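Local structure of (r)-specific enoyl-coa hydratase (1IQ6) at residues 16-21 and 59-64; 30-35 and 52-57; 34-37 and 41-44; 100-105 and 109-114; 115-118 and 122-125. The protein hydrates trans-2-enoyl-CoA of four to six carbons to the corresponding (3R)-3-hydroxyacyl-CoA, in a pathway that feeds polyhydroxyalkanoate synthesis. All blocks are in the same frame, centred on the assembly; numbering follows the deposited sequence.

Interaction 1 (16-21 and 59-64)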
# COMPACT_ATOMS: atom_id res chain seq x y z
N LYS B 16 14.89 -4.49 -4.57
CA LYS B 16 15.04 -3.05 -4.63
C LYS B 16 15.53 -2.48 -3.31
O LYS B 16 15.27 -3.04 -2.25
CB LYS B 16 13.70 -2.41 -4.98
CG LYS B 16 13.78 -0.91 -5.15
CD LYS B 16 12.53 -0.35 -5.78
CE LYS B 16 12.71 1.13 -6.05
NZ LYS B 16 11.59 1.70 -6.84
N ARG B 17 16.24 -1.36 -3.39
CA ARG B 17 16.75 -0.68 -2.21
C ARG B 17 16.03 0.65 -2.07
O ARG B 17 16.05 1.48 -2.98
CB ARG B 17 18.25 -0.41 -2.35
CG ARG B 17 19.15 -1.61 -2.13
CD ARG B 17 20.62 -1.23 -2.31
NE ARG B 17 21.50 -2.38 -2.17
CZ ARG B 17 21.89 -2.89 -1.01
NH1 ARG B 17 22.68 -3.95 -0.98
NH2 ARG B 17 21.51 -2.33 0.13
N PHE B 18 15.36 0.85 -0.94
CA PHE B 18 14.68 2.12 -0.70
C PHE B 18 15.59 2.92 0.21
O PHE B 18 15.73 2.61 1.39
CB PHE B 18 13.33 1.91 -0.02
CG PHE B 18 12.28 1.30 -0.92
CD1 PHE B 18 11.75 0.05 -0.63
CD2 PHE B 18 11.82 1.99 -2.04
CE1 PHE B 18 10.76 -0.51 -1.44
CE2 PHE B 18 10.83 1.44 -2.85
CZ PHE B 18 10.30 0.18 -2.55
N GLY B 19 16.22 3.94 -0.37
CA GLY B 19 17.12 4.79 0.40
C GLY B 19 16.39 6.03 0.86
O GLY B 19 15.18 6.16 0.67
N ALA B 20 17.14 6.96 1.45
CA ALA B 20 16.57 8.20 1.97
C ALA B 20 15.71 8.97 0.97
O ALA B 20 14.64 9.48 1.32
CB ALA B 20 17.68 9.10 2.49
N ALA B 21 16.16 9.07 -0.28
CA ALA B 21 15.41 9.80 -1.29
C ALA B 21 14.06 9.16 -1.58
O ALA B 21 13.05 9.85 -1.72
CB ALA B 21 16.23 9.91 -2.58
N ALA B 59 5.12 -2.56 0.68
CA ALA B 59 3.97 -3.24 0.10
C ALA B 59 3.65 -2.79 -1.32
O ALA B 59 3.05 -3.53 -2.09
CB ALA B 59 2.75 -3.06 0.99
N SER B 60 4.03 -1.56 -1.66
CA SER B 60 3.76 -1.04 -2.99
C SER B 60 4.48 -1.82 -4.09
O SER B 60 4.07 -1.78 -5.25
CB SER B 60 4.14 0.44 -3.06
OG SER B 60 3.29 1.21 -2.21
N LEU B 61 5.55 -2.53 -3.74
CA LEU B 61 6.28 -3.32 -4.72
C LEU B 61 5.42 -4.43 -5.31
O LEU B 61 5.66 -4.89 -6.42
CB LEU B 61 7.55 -3.92 -4.10
CG LEU B 61 8.66 -2.91 -3.81
CD1 LEU B 61 9.84 -3.62 -3.17
CD2 LEU B 61 9.10 -2.22 -5.11
N PHE B 62 4.41 -4.87 -4.56
CA PHE B 62 3.53 -5.92 -5.07
C PHE B 62 2.81 -5.41 -6.31
O PHE B 62 2.61 -6.15 -7.27
CB PHE B 62 2.51 -6.33 -4.01
CG PHE B 62 3.12 -6.95 -2.77
CD1 PHE B 62 2.49 -6.81 -1.53
CD2 PHE B 62 4.31 -7.68 -2.83
CE1 PHE B 62 3.04 -7.37 -0.38
CE2 PHE B 62 4.86 -8.25 -1.68
CZ PHE B 62 4.23 -8.09 -0.45
N SER B 63 2.43 -4.13 -6.29
CA SER B 63 1.73 -3.53 -7.42
C SER B 63 2.60 -3.64 -8.67
O SER B 63 2.11 -3.93 -9.76
CB SER B 63 1.40 -2.06 -7.12
OG SER B 63 0.35 -1.60 -7.95
N GLY B 64 3.90 -3.42 -8.49
CA GLY B 64 4.83 -3.51 -9.61
C GLY B 64 4.92 -4.92 -10.18
O GLY B 64 4.87 -5.11 -11.39
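Phe18 and Leu61 reach for each other from opposite directions, the ring coming from the loop that follows strand 11-17 and the leucine coming off helix 55-68. The forward end of the ring does the touching. CE1 of Phe18 lies 3.7 Å from CD1 of Leu61, and Phe18 CZ sits 3.7 Å from Leu61 CD2, so the two methyls and CG of Leu61 gather round the CE1-CZ end of the ring. Leu61 CG stands anti to its own carbonyl carbon (chi1 -72°), which carries both methyls to the ring end and leaves CG itself in contact with Phe18 CZ. Lys16 adds a second, thinner contact: its extended chain runs past the same leucine, with CD 4.0 Å from Leu61 CD2.

This is hot-dog architecture, in which a central helix is wrapped by an antiparallel sheet. Strand 11-17 is an outermost strand of that sheet within the chain, and Leu61 also packs on Val94 and Ala96 of the neighbouring strand 93-103. The helix is kinked here: Phe62 N bonds back to Ala59 O at 3.1 Å, a three-residue step in place of the usual four.

The methylenes of Lys16 serve the apolar contact while its ammonium group goes elsewhere. NZ forms a salt bridge with Glu31 of the second subunit and a hydrogen bond to the carbonyl of Leu29 in that same chain. Leu29 of the second subunit also packs against both Phe18 and Leu61.

Interaction 2 (30-35 and 52-57)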
# COMPACT_ATOMS: atom_id res chain seq x y z
N SER B 30 2.36 10.07 0.54
CA SER B 30 1.46 9.50 1.53
C SER B 30 1.06 10.45 2.65
O SER B 30 0.07 10.22 3.34
CB SER B 30 2.12 8.27 2.17
OG SER B 30 3.25 8.67 2.94
N GLU B 31 1.84 11.51 2.82
CA GLU B 31 1.64 12.49 3.88
C GLU B 31 2.08 11.90 5.22
O GLU B 31 1.78 12.46 6.28
CB GLU B 31 0.17 12.94 3.95
CG GLU B 31 -0.34 13.62 2.69
CD GLU B 31 0.37 14.93 2.39
OE1 GLU B 31 0.32 15.38 1.23
OE2 GLU B 31 0.97 15.52 3.32
N ASP B 32 2.79 10.77 5.18
CA ASP B 32 3.27 10.12 6.40
C ASP B 32 4.71 10.50 6.71
O ASP B 32 5.65 9.88 6.22
CB ASP B 32 3.17 8.59 6.29
CG ASP B 32 3.60 7.89 7.57
OD1 ASP B 32 3.97 8.58 8.54
OD2 ASP B 32 3.56 6.64 7.62
N PHE B 33 4.87 11.54 7.53
CA PHE B 33 6.19 12.01 7.92
C PHE B 33 6.55 11.53 9.32
O PHE B 33 7.25 12.22 10.06
CB PHE B 33 6.24 13.54 7.84
CG PHE B 33 5.91 14.09 6.49
CD1 PHE B 33 4.59 14.35 6.13
CD2 PHE B 33 6.92 14.32 5.56
CE1 PHE B 33 4.28 14.84 4.85
CE2 PHE B 33 6.62 14.80 4.28
CZ PHE B 33 5.30 15.06 3.93
N ASN B 34 6.06 10.34 9.68
CA ASN B 34 6.35 9.75 10.99
C ASN B 34 7.88 9.76 11.15
O ASN B 34 8.60 9.22 10.31
CB ASN B 34 5.83 8.30 11.02
CG ASN B 34 5.72 7.74 12.43
OD1 ASN B 34 6.32 8.25 13.37
ND2 ASN B 34 4.94 6.67 12.58
N PRO B 35 8.39 10.38 12.23
CA PRO B 35 9.83 10.44 12.46
C PRO B 35 10.54 9.09 12.49
O PRO B 35 11.76 9.02 12.36
CB PRO B 35 9.95 11.21 13.78
CG PRO B 35 8.62 10.98 14.45
CD PRO B 35 7.65 11.07 13.31
N ILE B 52 13.44 3.40 9.63
CA ILE B 52 12.93 2.26 8.88
C ILE B 52 12.05 2.71 7.72
O ILE B 52 11.46 3.80 7.75
CB ILE B 52 12.13 1.30 9.79
CG1 ILE B 52 10.90 2.02 10.37
CG2 ILE B 52 13.02 0.80 10.91
CD1 ILE B 52 10.02 1.11 11.21
N VAL B 53 11.98 1.88 6.68
CA VAL B 53 11.17 2.17 5.50
C VAL B 53 9.68 1.96 5.80
O VAL B 53 9.33 1.02 6.51
CB VAL B 53 11.58 1.23 4.34
CG1 VAL B 53 10.71 1.48 3.12
CG2 VAL B 53 13.05 1.43 4.00
N HIS B 54 8.83 2.84 5.28
CA HIS B 54 7.38 2.71 5.50
C HIS B 54 6.92 1.33 5.04
O HIS B 54 7.23 0.91 3.93
CB HIS B 54 6.59 3.71 4.67
CG HIS B 54 6.89 5.14 4.97
ND1 HIS B 54 8.09 5.73 4.66
CD2 HIS B 54 6.10 6.12 5.47
CE1 HIS B 54 8.04 7.02 4.95
NE2 HIS B 54 6.84 7.28 5.45
N GLY B 55 6.14 0.65 5.88
CA GLY B 55 5.64 -0.65 5.49
C GLY B 55 4.80 -0.54 4.22
O GLY B 55 4.83 -1.43 3.36
N MET B 56 4.06 0.55 4.08
CA MET B 56 3.23 0.71 2.89
C MET B 56 4.04 1.00 1.62
O MET B 56 3.53 0.87 0.51
CB MET B 56 2.16 1.78 3.12
CG MET B 56 1.00 1.31 4.03
SD MET B 56 0.06 -0.13 3.40
CE MET B 56 -1.08 0.72 2.31
N LEU B 57 5.30 1.42 1.79
CA LEU B 57 6.16 1.64 0.63
C LEU B 57 6.64 0.24 0.21
O LEU B 57 6.65 -0.09 -0.98
CB LEU B 57 7.35 2.55 0.98
CG LEU B 57 8.41 2.73 -0.12
CD1 LEU B 57 7.75 3.12 -1.44
CD2 LEU B 57 9.41 3.80 0.32
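Asp32 and His54 meet twice, once through the backbone carbonyl of the aspartate and once along its side chain. Going out from CB, that atom is 3.9 Å from CD2 of the His54 ring. The next carbon, Asp32 CG, is anti to its own nitrogen (chi1 -177°), which carries the carboxylate past the imidazole, CG lying 3.7 Å from His54 CD2. At the tip the two oxygens part company. Asp32 OD2 comes to 3.4 Å from His54 CD2, and its hydrogen bond is with Ser63 OG of the second subunit. OD1 turns back to its own loop and accepts from Asn34 N at 3.0 Å, the donor standing well out of the carboxylate plane; this closes an Asx turn. The carboxylate stands almost square to the imidazole, the planes 89° apart.

The backbone oxygen of the same residue, Asp32 O, accepts from His54 NE2 at 3.0 Å. The bond is nearly straight, 171° at the hydrogen, and the oxygen lies in the ring plane. Asp32 N in turn donates to Ser30 OG at 3.1 Å, an ST turn just before it in the chain. His54 is the N-cap of helix 55-68, and its ring is stacked on that of His37.

Asp32 to Pro35 and Gly55 belong, by similarity, to the (3R)-3-hydroxyacyl-CoA site, which therefore draws on both segments. The NE2-H of His54 is spent on a backbone carbonyl, a bond that ties the ring to the loop, and with its backbone N and O and both carboxylate oxygens bonded, Asp32 has little freedom to rotate.

Interaction 3 (34-37 and 41-44)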
# COMPACT_ATOMS: atom_id res chain seq x y z
N ASN B 34 6.06 10.34 9.68
CA ASN B 34 6.35 9.75 10.99
C ASN B 34 7.88 9.76 11.15
O ASN B 34 8.60 9.22 10.31
CB ASN B 34 5.83 8.30 11.02
CG ASN B 34 5.72 7.74 12.43
OD1 ASN B 34 6.32 8.25 13.37
ND2 ASN B 34 4.94 6.67 12.58
N PRO B 35 8.39 10.38 12.23
CA PRO B 35 9.83 10.44 12.46
C PRO B 35 10.54 9.09 12.49
O PRO B 35 11.76 9.02 12.36
CB PRO B 35 9.95 11.21 13.78
CG PRO B 35 8.62 10.98 14.45
CD PRO B 35 7.65 11.07 13.31
N LEU B 36 9.77 8.01 12.65
CA LEU B 36 10.33 6.67 12.68
C LEU B 36 11.01 6.35 11.35
O LEU B 36 11.91 5.51 11.28
CB LEU B 36 9.23 5.62 12.92
CG LEU B 36 8.67 5.39 14.33
CD1 LEU B 36 7.87 6.59 14.78
CD2 LEU B 36 7.79 4.15 14.33
N HIS B 37 10.57 7.03 10.29
CA HIS B 37 11.10 6.81 8.95
C HIS B 37 12.15 7.81 8.49
O HIS B 37 12.72 7.64 7.41
CB HIS B 37 9.95 6.83 7.93
CG HIS B 37 8.79 5.97 8.30
ND1 HIS B 37 8.90 4.61 8.49
CD2 HIS B 37 7.48 6.28 8.50
CE1 HIS B 37 7.71 4.12 8.80
NE2 HIS B 37 6.83 5.11 8.81
N ALA B 41 17.88 10.45 15.39
CA ALA B 41 17.85 10.73 16.82
C ALA B 41 16.58 10.13 17.43
O ALA B 41 16.63 9.47 18.47
CB ALA B 41 17.91 12.23 17.07
N PHE B 42 15.45 10.37 16.78
CA PHE B 42 14.17 9.86 17.25
C PHE B 42 14.15 8.34 17.15
O PHE B 42 13.72 7.65 18.08
CB PHE B 42 13.02 10.41 16.41
CG PHE B 42 11.67 9.88 16.81
CD1 PHE B 42 11.03 10.36 17.95
CD2 PHE B 42 11.07 8.86 16.08
CE1 PHE B 42 9.80 9.83 18.36
CE2 PHE B 42 9.84 8.32 16.48
CZ PHE B 42 9.21 8.81 17.62
N ALA B 43 14.62 7.83 16.02
CA ALA B 43 14.66 6.39 15.79
C ALA B 43 15.49 5.68 16.85
O ALA B 43 15.17 4.57 17.27
CB ALA B 43 15.21 6.10 14.40
N ALA B 44 16.58 6.32 17.27
CA ALA B 44 17.46 5.74 18.28
C ALA B 44 16.75 5.46 19.60
O ALA B 44 17.15 4.57 20.35
CB ALA B 44 18.65 6.66 18.51
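The chain doubles back so that Pro35 faces Phe42, their CA atoms 6.5 Å apart, while Leu36 CA and Ala43 CA come to 5.3 Å. A bond from His37 N to Asn34 O, 2.9 Å long, closes the turn on the loop side; the other side is the short helix 40-44.

Phe42 holds CG anti to its backbone N (chi1 178°), which swings the ring over the loop. Pro35 then lies against one face: its CG sits 3.7 Å from the centroid of the Phe42 ring, 18° off the normal, a CH-pi contact displaced toward the CD2-CE2 rim. Pro35 CB follows at 3.5 Å from Phe42 CD2. Leu36 comes in at the edge instead, CG in the ring plane and 3.8 Å from Phe42 CE2; the position of its CD1 methyl is doubtful.

Asn34 to His37 belong, by similarity, to the (3R)-3-hydroxyacyl-CoA site, and Lys73 and Gly74 of the second subunit pack on Pro35 and Leu36. The contact between the segments is apolar, van der Waals packing with a CH-pi component; the loop makes its polar bonds internally or to residues elsewhere, such as His37 ND1 to Ile52 O.

Interaction 4 (100-105 and 109-114)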
# COMPACT_ATOMS: atom_id res chain seq x y z
N VAL B 100 1.18 -17.38 -7.71
CA VAL B 100 -0.23 -17.68 -7.93
C VAL B 100 -0.63 -18.89 -7.08
O VAL B 100 -0.00 -19.94 -7.17
CB VAL B 100 -0.51 -18.01 -9.41
CG1 VAL B 100 -1.99 -18.33 -9.59
CG2 VAL B 100 -0.11 -16.84 -10.29
N THR B 101 -1.67 -18.72 -6.27
CA THR B 101 -2.13 -19.82 -5.42
C THR B 101 -3.51 -20.33 -5.80
O THR B 101 -3.89 -21.43 -5.42
CB THR B 101 -2.17 -19.40 -3.93
OG1 THR B 101 -3.07 -18.30 -3.76
CG2 THR B 101 -0.78 -19.01 -3.45
N ALA B 102 -4.26 -19.53 -6.55
CA ALA B 102 -5.59 -19.94 -6.97
C ALA B 102 -6.09 -19.16 -8.18
O ALA B 102 -5.81 -17.98 -8.33
CB ALA B 102 -6.57 -19.79 -5.81
N LEU B 103 -6.84 -19.85 -9.04
CA LEU B 103 -7.41 -19.24 -10.23
C LEU B 103 -8.88 -19.62 -10.29
O LEU B 103 -9.22 -20.78 -10.55
CB LEU B 103 -6.69 -19.74 -11.49
CG LEU B 103 -5.23 -19.33 -11.68
CD1 LEU B 103 -4.65 -20.03 -12.89
CD2 LEU B 103 -5.15 -17.82 -11.85
N ARG B 104 -9.76 -18.65 -10.06
CA ARG B 104 -11.19 -18.91 -10.09
C ARG B 104 -11.68 -19.23 -11.49
O ARG B 104 -11.12 -18.76 -12.48
CB ARG B 104 -11.95 -17.72 -9.51
CG ARG B 104 -11.84 -17.64 -8.00
CD ARG B 104 -12.40 -16.35 -7.44
NE ARG B 104 -13.80 -16.14 -7.80
CZ ARG B 104 -14.55 -15.16 -7.31
NH1 ARG B 104 -15.82 -15.03 -7.69
NH2 ARG B 104 -14.03 -14.30 -6.45
N GLU B 105 -12.74 -20.04 -11.57
CA GLU B 105 -13.29 -20.41 -12.87
C GLU B 105 -14.66 -19.81 -13.13
O GLU B 105 -15.22 -20.00 -14.21
CB GLU B 105 -13.32 -21.93 -13.00
CG GLU B 105 -11.93 -22.55 -12.93
CD GLU B 105 -11.89 -23.98 -13.43
OE1 GLU B 105 -10.79 -24.57 -13.42
OE2 GLU B 105 -12.95 -24.51 -13.82
N ILE B 109 -10.30 -14.26 -12.10
CA ILE B 109 -9.66 -13.68 -10.93
C ILE B 109 -8.59 -14.63 -10.40
O ILE B 109 -8.75 -15.85 -10.43
CB ILE B 109 -10.71 -13.42 -9.82
CG1 ILE B 109 -11.70 -12.35 -10.31
CG2 ILE B 109 -10.02 -13.00 -8.52
CD1 ILE B 109 -12.81 -12.05 -9.33
N ALA B 110 -7.49 -14.06 -9.92
CA ALA B 110 -6.40 -14.85 -9.38
C ALA B 110 -6.05 -14.38 -7.98
O ALA B 110 -6.20 -13.21 -7.65
CB ALA B 110 -5.17 -14.74 -10.27
N THR B 111 -5.61 -15.32 -7.15
CA THR B 111 -5.17 -14.99 -5.80
C THR B 111 -3.69 -15.33 -5.77
O THR B 111 -3.26 -16.35 -6.30
CB THR B 111 -5.91 -15.81 -4.73
OG1 THR B 111 -7.31 -15.49 -4.78
CG2 THR B 111 -5.38 -15.48 -3.34
N LEU B 112 -2.90 -14.44 -5.16
CA LEU B 112 -1.46 -14.66 -5.07
C LEU B 112 -0.93 -14.35 -3.68
O LEU B 112 -1.41 -13.43 -3.02
CB LEU B 112 -0.71 -13.77 -6.07
CG LEU B 112 -1.08 -13.84 -7.56
CD1 LEU B 112 -2.19 -12.83 -7.85
CD2 LEU B 112 0.15 -13.55 -8.42
N THR B 113 0.04 -15.13 -3.23
CA THR B 113 0.67 -14.87 -1.94
C THR B 113 1.73 -13.82 -2.26
O THR B 113 2.46 -13.94 -3.24
CB THR B 113 1.29 -16.14 -1.35
OG1 THR B 113 0.24 -16.97 -0.82
CG2 THR B 113 2.26 -15.81 -0.23
N THR B 114 1.78 -12.77 -1.44
CA THR B 114 2.70 -11.66 -1.64
C THR B 114 3.59 -11.48 -0.41
O THR B 114 3.10 -11.25 0.69
CB THR B 114 1.89 -10.37 -1.88
OG1 THR B 114 1.02 -10.14 -0.77
CG2 THR B 114 1.04 -10.52 -3.14
O HOH W 1 -2.58 -16.82 -1.66
O HOH W 2 -9.11 -17.16 -13.03
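Thr101 and Ala102 both face Thr111 across the hairpin of strands 93-103 and 109-117, a classic beta bulge. Thr111 O is the hub: it accepts from Thr101 N at 2.9 Å, almost straight at 171°, and more weakly from Ala102 N at 3.3 Å. Thr111 N answers to Ala102 O at 2.9 Å, completing the hydrogen-bonded pair. Beyond it, nearer the turn, Arg104 N donates to Ile109 O at 3.0 Å. The extra residue shifts the register by one between the Val100-Leu112 and Ala102-Thr111 pairs.

On one face of the sheet, Val100 CG2 touches Leu112 CD2 at 3.8 Å, and Leu103 CD2 presses on Ala110 CB at 3.5 Å, a tight fit for two methyl carbons. Leu6 lies over Val100, Leu103 and Ala110, while Leu112 reaches Leu66 of the central helix. The other face carries Thr111, and here Arg104 and Ile109 run side by side, the guanidinium presenting one flat face to Ile109 CD1. Its NH1 forms a salt bridge with Asp106 in the turn, which probably steadies the group. One water donates to both Arg104 O and Ile109 O and spans the strand ends.

Thr101 keeps OG1 in the crowded position between its backbone N and carbonyl carbon (chi1 60°), which puts the hydroxyl beside Thr111 O. A second water joins it to Thr113: the water oxygen is 2.6 Å from Thr101 OG1 and 2.9 Å from Thr113 OG1.

Interaction 5 (115-118 and 122-125)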
# COMPACT_ATOMS: atom_id res chain seq x y z
N ARG B 115 4.90 -11.59 -0.62
CA ARG B 115 5.85 -11.48 0.48
C ARG B 115 7.03 -10.56 0.21
O ARG B 115 7.49 -10.45 -0.92
CB ARG B 115 6.39 -12.87 0.83
CG ARG B 115 5.29 -13.80 1.28
CD ARG B 115 5.76 -15.20 1.60
NE ARG B 115 4.64 -15.93 2.20
CZ ARG B 115 4.58 -17.25 2.36
NH1 ARG B 115 3.51 -17.79 2.92
NH2 ARG B 115 5.58 -18.02 1.96
N ILE B 116 7.50 -9.90 1.26
CA ILE B 116 8.67 -9.03 1.19
C ILE B 116 9.67 -9.63 2.17
O ILE B 116 9.34 -9.85 3.34
CB ILE B 116 8.39 -7.58 1.65
CG1 ILE B 116 7.36 -6.90 0.75
CG2 ILE B 116 9.70 -6.78 1.67
CD1 ILE B 116 7.85 -6.63 -0.66
N PHE B 117 10.88 -9.90 1.70
CA PHE B 117 11.94 -10.44 2.55
C PHE B 117 13.03 -9.40 2.72
O PHE B 117 13.35 -8.66 1.79
CB PHE B 117 12.55 -11.71 1.94
CG PHE B 117 11.70 -12.93 2.09
CD1 PHE B 117 10.76 -13.26 1.11
CD2 PHE B 117 11.81 -13.74 3.22
CE1 PHE B 117 9.94 -14.37 1.26
CE2 PHE B 117 10.99 -14.86 3.37
CZ PHE B 117 10.05 -15.17 2.39
N THR B 118 13.60 -9.36 3.92
CA THR B 118 14.68 -8.43 4.22
C THR B 118 15.95 -8.87 3.51
O THR B 118 16.01 -9.95 2.91
CB THR B 118 14.99 -8.39 5.71
OG1 THR B 118 15.49 -9.68 6.12
CG2 THR B 118 13.74 -8.06 6.52
N ALA B 122 14.73 -12.62 5.95
CA ALA B 122 13.64 -12.79 6.90
C ALA B 122 12.37 -12.12 6.39
O ALA B 122 12.42 -11.09 5.71
CB ALA B 122 14.02 -12.22 8.26
N LEU B 123 11.22 -12.71 6.73
CA LEU B 123 9.94 -12.19 6.28
C LEU B 123 9.58 -10.86 6.94
O LEU B 123 9.45 -10.79 8.16
CB LEU B 123 8.84 -13.21 6.58
CG LEU B 123 7.47 -12.94 5.96
CD1 LEU B 123 7.57 -12.93 4.44
CD2 LEU B 123 6.48 -14.01 6.42
N ALA B 124 9.43 -9.82 6.12
CA ALA B 124 9.10 -8.49 6.63
C ALA B 124 7.62 -8.15 6.44
O ALA B 124 7.01 -7.50 7.30
CB ALA B 124 9.96 -7.45 5.94
N VAL B 125 7.05 -8.58 5.32
CA VAL B 125 5.65 -8.33 5.00
C VAL B 125 5.07 -9.55 4.31
O VAL B 125 5.72 -10.15 3.46
CB VAL B 125 5.49 -7.12 4.04
CG1 VAL B 125 4.01 -6.80 3.84
CG2 VAL B 125 6.24 -5.91 4.58
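Ile116 O is gripped twice from across the hairpin, by Ala124 N at 2.8 Å and by Val125 N at 3.3 Å. Two consecutive N-H groups facing one residue make a classic beta bulge, with the extra residue in strand 123-132. Ile116 N returns a bond to Val125 O at 2.8 Å, so Ile116 is tied to the opposite strand through both its own N-H and its C=O. Toward the turn, Thr118 N meets Ala122 O at 2.8 Å, and the Thr118 side chain adds its own link: OG1 accepts from Ala122 N at 3.0 Å.

Side chains divide between the two faces. Ile116 and Val125 lie side by side and point the same way, CB to CB at 3.8 Å, their tips heading to the helix side, where Ile116 packs on Phe62 and Val125 on Leu58. On the other face Leu123 has CG anti to its backbone N (chi1 -170°), which lays CD1 over one face of the Phe117 ring, offset toward its rim. That methyl sits 4.1 Å from the ring centroid and 18° off the normal, a CH-pi contact. The same Leu123 CD1 is also 3.8 Å from Arg115 CB, so it touches both the Phe117 ring and the Arg115 chain.

Val125 also packs against Phe84, which by similarity belongs to the (3R)-3-hydroxyacyl-CoA site. A bulged antiparallel hairpin laid against the central helix is one element of the hot-dog fold to which this MaoC-like protein belongs.

From the N terminus, interaction 1 opens at strand 11-17 and closes on helix 55-68, spanning the longest loop of the five. Interactions 2 and 3 both fall within that loop. They start from the same run of chain, sharing Asn34 and Pro35: interaction 3 closes quickly on helix 40-44, interaction 2 further on at the head of helix 55-68. These three contacts all border the second subunit. Interactions 4 and 5 follow in series as successive hairpins sharing strand 109-117, and neither touches the other chain. Phe62 of the helix segment 59-64 packs on Thr114 and Ile116, linking interaction 1 to both hairpins, while interaction 3 is remote from interaction 4.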